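Local coordinates for single-stranded DNA-binding protein WHY3, chloroplastic (Arabidopsis thaliana, PDB 4KOQ) that binds single-stranded DNA in chloroplasts and nucleus, protecting the plastid genome from illegitimate recombination and repressing transcription of the kinesin gene KP1, at residues G18-E30 with L41-A54. Residues are numbered along the deposited sequence; the frame is centred on the assembly and turned at random.
Sequences GKAALTIEPRAPE and LTKEGFLLLQFAPA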
loop_
_atom_site.group_PDB
_atom_site.type_symbol
_atom_site.label_atom_id
_atom_site.label_comp_id
_atom_site.label_asym_id
_atom_site.label_seq_id
_atom_site.Cartn_x
_atom_site.Cartn_y
_atom_site.Cartn_z
ATOM N N GLY A 18 11.227 -25.188 -13.818
ATOM C CA GLY A 18 11.823 -26.377 -14.387
ATOM C C GLY A 18 13.130 -26.170 -15.114
ATOM O O GLY A 18 14.045 -26.986 -14.993
ATOM N N LYS A 19 13.223 -25.076 -15.865
ATOM C CA LYS A 19 14.343 -24.818 -16.753
ATOM C C LYS A 19 15.158 -23.603 -16.345
ATOM O O LYS A 19 16.186 -23.334 -16.931
ATOM C CB LYS A 19 13.817 -24.587 -18.170
ATOM C CG LYS A 19 13.146 -25.814 -18.785
ATOM C CD LYS A 19 12.391 -25.439 -20.052
ATOM C CE LYS A 19 11.624 -26.612 -20.631
ATOM N NZ LYS A 19 10.694 -26.162 -21.711
ATOM N N ALA A 20 14.682 -22.845 -15.360
ATOM C CA ALA A 20 15.331 -21.574 -15.002
ATOM C C ALA A 20 14.867 -21.142 -13.619
ATOM O O ALA A 20 13.844 -21.611 -13.154
ATOM C CB ALA A 20 14.978 -20.532 -15.996
ATOM N N ALA A 21 15.677 -20.297 -12.994
ATOM C CA ALA A 21 15.385 -19.611 -11.760
ATOM C C ALA A 21 15.562 -18.099 -11.957
ATOM O O ALA A 21 16.361 -17.657 -12.781
ATOM C CB ALA A 21 16.347 -20.095 -10.653
ATOM N N LEU A 22 14.841 -17.323 -11.162
ATOM C CA LEU A 22 14.948 -15.867 -11.141
ATOM C C LEU A 22 15.005 -15.416 -9.680
ATOM O O LEU A 22 14.175 -15.834 -8.884
ATOM C CB LEU A 22 13.683 -15.259 -11.777
ATOM C CG LEU A 22 13.518 -13.743 -11.663
ATOM C CD1 LEU A 22 14.663 -12.984 -12.311
ATOM C CD2 LEU A 22 12.171 -13.315 -12.226
ATOM N N THR A 23 15.977 -14.597 -9.332
ATOM C CA THR A 23 16.018 -13.989 -8.015
ATOM C C THR A 23 16.022 -12.476 -8.186
ATOM O O THR A 23 16.653 -11.939 -9.089
ATOM C CB THR A 23 17.293 -14.426 -7.225
ATOM O OG1 THR A 23 17.348 -15.847 -7.159
ATOM C CG2 THR A 23 17.260 -13.902 -5.843
ATOM N N ILE A 24 15.275 -11.795 -7.329
ATOM C CA ILE A 24 15.083 -10.352 -7.383
ATOM C C ILE A 24 15.486 -9.744 -6.054
ATOM O O ILE A 24 14.926 -10.094 -5.010
ATOM C CB ILE A 24 13.612 -9.997 -7.641
ATOM C CG1 ILE A 24 13.164 -10.694 -8.927
ATOM C CG2 ILE A 24 13.415 -8.511 -7.760
ATOM C CD1 ILE A 24 11.717 -10.541 -9.241
ATOM N N GLU A 25 16.464 -8.851 -6.114
ATOM C CA GLU A 25 17.032 -8.214 -4.911
ATOM C C GLU A 25 16.937 -6.702 -4.961
ATOM O O GLU A 25 17.364 -6.065 -5.906
ATOM C CB GLU A 25 18.512 -8.585 -4.715
ATOM C CG GLU A 25 19.080 -8.016 -3.390
ATOM C CD GLU A 25 19.370 -9.052 -2.282
ATOM O OE1 GLU A 25 19.921 -10.130 -2.618
ATOM O OE2 GLU A 25 19.062 -8.776 -1.073
ATOM N N PRO A 26 16.399 -6.100 -3.911
ATOM C CA PRO A 26 16.380 -4.643 -3.948
ATOM C C PRO A 26 17.752 -4.031 -3.635
ATOM O O PRO A 26 18.585 -4.625 -2.934
ATOM C CB PRO A 26 15.342 -4.280 -2.892
ATOM C CG PRO A 26 15.134 -5.473 -2.111
ATOM C CD PRO A 26 15.672 -6.650 -2.763
ATOM N N ARG A 27 17.964 -2.844 -4.176
ATOM C CA ARG A 27 19.192 -2.071 -3.981
ATOM C C ARG A 27 18.803 -0.653 -3.606
ATOM O O ARG A 27 17.961 -0.031 -4.259
ATOM C CB ARG A 27 19.978 -2.034 -5.281
ATOM C CG ARG A 27 20.574 -3.348 -5.677
ATOM C CD ARG A 27 21.663 -3.719 -4.675
ATOM N NE ARG A 27 22.452 -4.844 -5.146
ATOM C CZ ARG A 27 22.427 -6.063 -4.619
ATOM N NH1 ARG A 27 21.662 -6.349 -3.577
ATOM N NH2 ARG A 27 23.184 -7.008 -5.134
ATOM N N ALA A 28 19.430 -0.130 -2.557
ATOM C CA ALA A 28 19.004 1.126 -1.949
ATOM C C ALA A 28 19.383 2.326 -2.798
ATOM O O ALA A 28 20.330 2.256 -3.558
ATOM C CB ALA A 28 19.665 1.259 -0.561
ATOM N N PRO A 29 18.673 3.448 -2.634
ATOM C CA PRO A 29 19.188 4.658 -3.260
ATOM C C PRO A 29 20.539 5.079 -2.648
ATOM O O PRO A 29 20.888 4.587 -1.578
ATOM C CB PRO A 29 18.098 5.692 -2.986
ATOM C CG PRO A 29 17.376 5.211 -1.822
ATOM C CD PRO A 29 17.517 3.713 -1.767
ATOM N N GLU A 30 21.260 5.955 -3.347
ATOM C CA GLU A 30 22.523 6.502 -2.863
ATOM C C GLU A 30 22.335 7.962 -2.505
ATOM O O GLU A 30 21.596 8.686 -3.167
ATOM C CB GLU A 30 23.617 6.369 -3.916
ATOM C CG GLU A 30 24.056 4.949 -4.159
ATOM C CD GLU A 30 25.120 4.840 -5.246
ATOM O OE1 GLU A 30 25.605 5.890 -5.717
ATOM O OE2 GLU A 30 25.470 3.704 -5.634
ATOM N N LEU A 41 19.672 12.823 -2.288
ATOM C CA LEU A 41 19.594 11.581 -3.044
ATOM C C LEU A 41 20.290 11.815 -4.345
ATOM O O LEU A 41 19.916 12.710 -5.074
ATOM C CB LEU A 41 18.117 11.177 -3.295
ATOM C CG LEU A 41 17.992 9.883 -4.127
ATOM C CD1 LEU A 41 16.806 9.065 -3.654
ATOM C CD2 LEU A 41 17.824 10.220 -5.563
ATOM N N THR A 42 21.302 11.012 -4.647
ATOM C CA THR A 42 22.066 11.188 -5.866
ATOM C C THR A 42 21.830 10.064 -6.880
ATOM O O THR A 42 22.129 10.216 -8.059
ATOM C CB THR A 42 23.558 11.235 -5.555
ATOM O OG1 THR A 42 23.923 10.075 -4.800
ATOM C CG2 THR A 42 23.889 12.497 -4.747
ATOM N N LYS A 43 21.305 8.930 -6.420
ATOM C CA LYS A 43 20.935 7.847 -7.331
ATOM C C LYS A 43 19.735 7.070 -6.764
ATOM O O LYS A 43 19.759 6.671 -5.628
ATOM C CB LYS A 43 22.109 6.898 -7.519
ATOM C CG LYS A 43 21.912 5.864 -8.628
ATOM C CD LYS A 43 23.067 4.883 -8.668
ATOM C CE LYS A 43 23.204 4.203 -10.026
ATOM N NZ LYS A 43 22.148 3.192 -10.274
ATOM N N GLU A 44 18.691 6.921 -7.567
ATOM C CA GLU A 44 17.555 6.109 -7.185
ATOM C C GLU A 44 17.991 4.697 -6.915
ATOM O O GLU A 44 18.974 4.192 -7.467
ATOM C CB GLU A 44 16.540 6.045 -8.309
ATOM C CG GLU A 44 15.884 7.291 -8.675
ATOM C CD GLU A 44 14.897 7.053 -9.799
ATOM O OE1 GLU A 44 15.220 6.255 -10.749
ATOM O OE2 GLU A 44 13.787 7.628 -9.691
ATOM N N GLY A 45 17.224 4.033 -6.071
ATOM C CA GLY A 45 17.340 2.613 -5.916
ATOM C C GLY A 45 16.849 1.877 -7.141
ATOM O O GLY A 45 16.308 2.480 -8.062
ATOM N N PHE A 46 17.035 0.563 -7.157
ATOM C CA PHE A 46 16.571 -0.246 -8.302
ATOM C C PHE A 46 16.452 -1.677 -7.827
ATOM O O PHE A 46 16.763 -1.976 -6.669
ATOM C CB PHE A 46 17.547 -0.159 -9.488
ATOM C CG PHE A 46 18.947 -0.648 -9.176
ATOM C CD1 PHE A 46 19.848 0.190 -8.545
ATOM C CD2 PHE A 46 19.365 -1.922 -9.529
ATOM C CE1 PHE A 46 21.148 -0.250 -8.248
ATOM C CE2 PHE A 46 20.663 -2.362 -9.239
ATOM C CZ PHE A 46 21.548 -1.512 -8.591
ATOM N N LEU A 47 15.985 -2.558 -8.715
ATOM C CA LEU A 47 15.908 -3.966 -8.422
ATOM C C LEU A 47 16.870 -4.720 -9.328
ATOM O O LEU A 47 16.906 -4.500 -10.553
ATOM C CB LEU A 47 14.482 -4.510 -8.702
ATOM C CG LEU A 47 13.380 -3.930 -7.804
ATOM C CD1 LEU A 47 12.025 -4.542 -8.101
ATOM C CD2 LEU A 47 13.687 -4.071 -6.331
ATOM N N LEU A 48 17.628 -5.623 -8.738
ATOM C CA LEU A 48 18.545 -6.464 -9.481
ATOM C C LEU A 48 17.918 -7.834 -9.715
ATOM O O LEU A 48 17.618 -8.575 -8.773
ATOM C CB LEU A 48 19.842 -6.675 -8.685
ATOM C CG LEU A 48 20.921 -7.490 -9.417
ATOM C CD1 LEU A 48 21.273 -6.833 -10.737
ATOM C CD2 LEU A 48 22.159 -7.659 -8.551
ATOM N N LEU A 49 17.735 -8.156 -10.981
ATOM C CA LEU A 49 17.203 -9.439 -11.400
ATOM C C LEU A 49 18.337 -10.342 -11.853
ATOM O O LEU A 49 19.142 -9.926 -12.668
ATOM C CB LEU A 49 16.302 -9.259 -12.613
ATOM C CG LEU A 49 15.202 -8.199 -12.617
ATOM C CD1 LEU A 49 14.170 -8.519 -13.698
ATOM C CD2 LEU A 49 14.540 -8.065 -11.323
ATOM N N GLN A 50 18.377 -11.566 -11.331
ATOM C CA GLN A 50 19.389 -12.555 -11.719
ATOM C C GLN A 50 18.704 -13.784 -12.255
ATOM O O GLN A 50 17.890 -14.379 -11.565
ATOM C CB GLN A 50 20.246 -12.913 -10.507
ATOM C CG GLN A 50 20.827 -11.660 -9.819
ATOM C CD GLN A 50 21.911 -11.992 -8.779
ATOM O OE1 GLN A 50 22.842 -12.763 -9.040
ATOM N NE2 GLN A 50 21.787 -11.410 -7.609
ATOM N N PHE A 51 19.021 -14.160 -13.495
ATOM C CA PHE A 51 18.377 -15.298 -14.151
ATOM C C PHE A 51 19.438 -16.379 -14.300
ATOM O O PHE A 51 20.577 -16.070 -14.696
ATOM C CB PHE A 51 17.904 -14.950 -15.573
ATOM C CG PHE A 51 16.762 -13.926 -15.662
ATOM C CD1 PHE A 51 16.987 -12.571 -15.464
ATOM C CD2 PHE A 51 15.488 -14.344 -16.035
ATOM C CE1 PHE A 51 15.956 -11.665 -15.580
ATOM C CE2 PHE A 51 14.462 -13.439 -16.167
ATOM C CZ PHE A 51 14.700 -12.101 -15.942
ATOM N N ALA A 52 19.069 -17.614 -14.010
ATOM C CA ALA A 52 19.996 -18.746 -14.216
ATOM C C ALA A 52 19.303 -19.936 -14.835
ATOM O O ALA A 52 18.182 -20.300 -14.449
ATOM C CB ALA A 52 20.609 -19.140 -12.890
ATOM N N PRO A 53 19.979 -20.602 -15.802
ATOM C CA PRO A 53 19.401 -21.758 -16.476
ATOM C C PRO A 53 19.517 -22.993 -15.575
ATOM O O PRO A 53 20.432 -23.026 -14.751
ATOM C CB PRO A 53 20.277 -21.904 -17.739
ATOM C CG PRO A 53 21.616 -21.354 -17.339
ATOM C CD PRO A 53 21.307 -20.241 -16.330
ATOM N N ALA A 54 18.614 -23.953 -15.706
ATOM C CA ALA A 54 18.700 -25.161 -14.874
ATOM C C ALA A 54 19.999 -25.909 -15.244
ATOM O O ALA A 54 20.425 -25.848 -16.375
ATOM C CB ALA A 54 17.476 -26.044 -15.064
HETATM O O HOH W 1 21.379 3.091 -5.976
#
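A long antiparallel beta hairpin of the Whirly domain pairs Ala20-Arg27 with Phe46-Ala54, the two central strands of a four-stranded sheet. Paired backbone bonds join Ala21 to Ala52, Thr23 to Gln50, Glu25 to Leu48 and Arg27 to Phe46; the straightest, Leu48 N to Glu25 O, reaches 175° at the hydrogen. Pro26 and Pro53 suit non-hydrogen-bonded positions, where this partner strand asks for no N-H.

On the face of Leu22, Ile24, Leu49 and Phe51 the side chains are apolar. Leu22 CG stands anti to the backbone N (chi1 171°), which sets CD1 over the centre of the Phe51 ring, 3.7 Å from its centroid. Leu49 CD2 fits against both CG1 and CG2 of Ile24, 3.8 Å from each.

The other face is more polar. Phe46 holds its ring in the crowded position between backbone N and carbonyl (chi1 60°), laying one face beneath Arg27, whose CB is 3.7 Å from the centroid; NH2 of Arg27 reaches CD2 of Leu48 at 3.6 Å. Without this ring, were Phe46 an alanine, the Arg27 methylenes would probably lose their aromatic platform and the side chain would be freer to turn.

Beyond a break at Ala28 and Glu44, whose carbonyls share a water, pairing resumes at a classic beta bulge: Thr42 N (2.8 Å) and Lys43 N (3.3 Å) both donate to Glu30 O.

Strands 9-16 and 59-70 flank the hairpin, Ser14 hydrogen-bonding Thr23 and Lys65 hydrogen-bonding Gln50. Residues 17-22, at the start of this hairpin, are probably required for single-stranded DNA binding, as in related Whirly proteins. The apolar face packs on strand 131-140 and helix 141-158, while Trp161 of a second subunit covers Ile24 and Pro26.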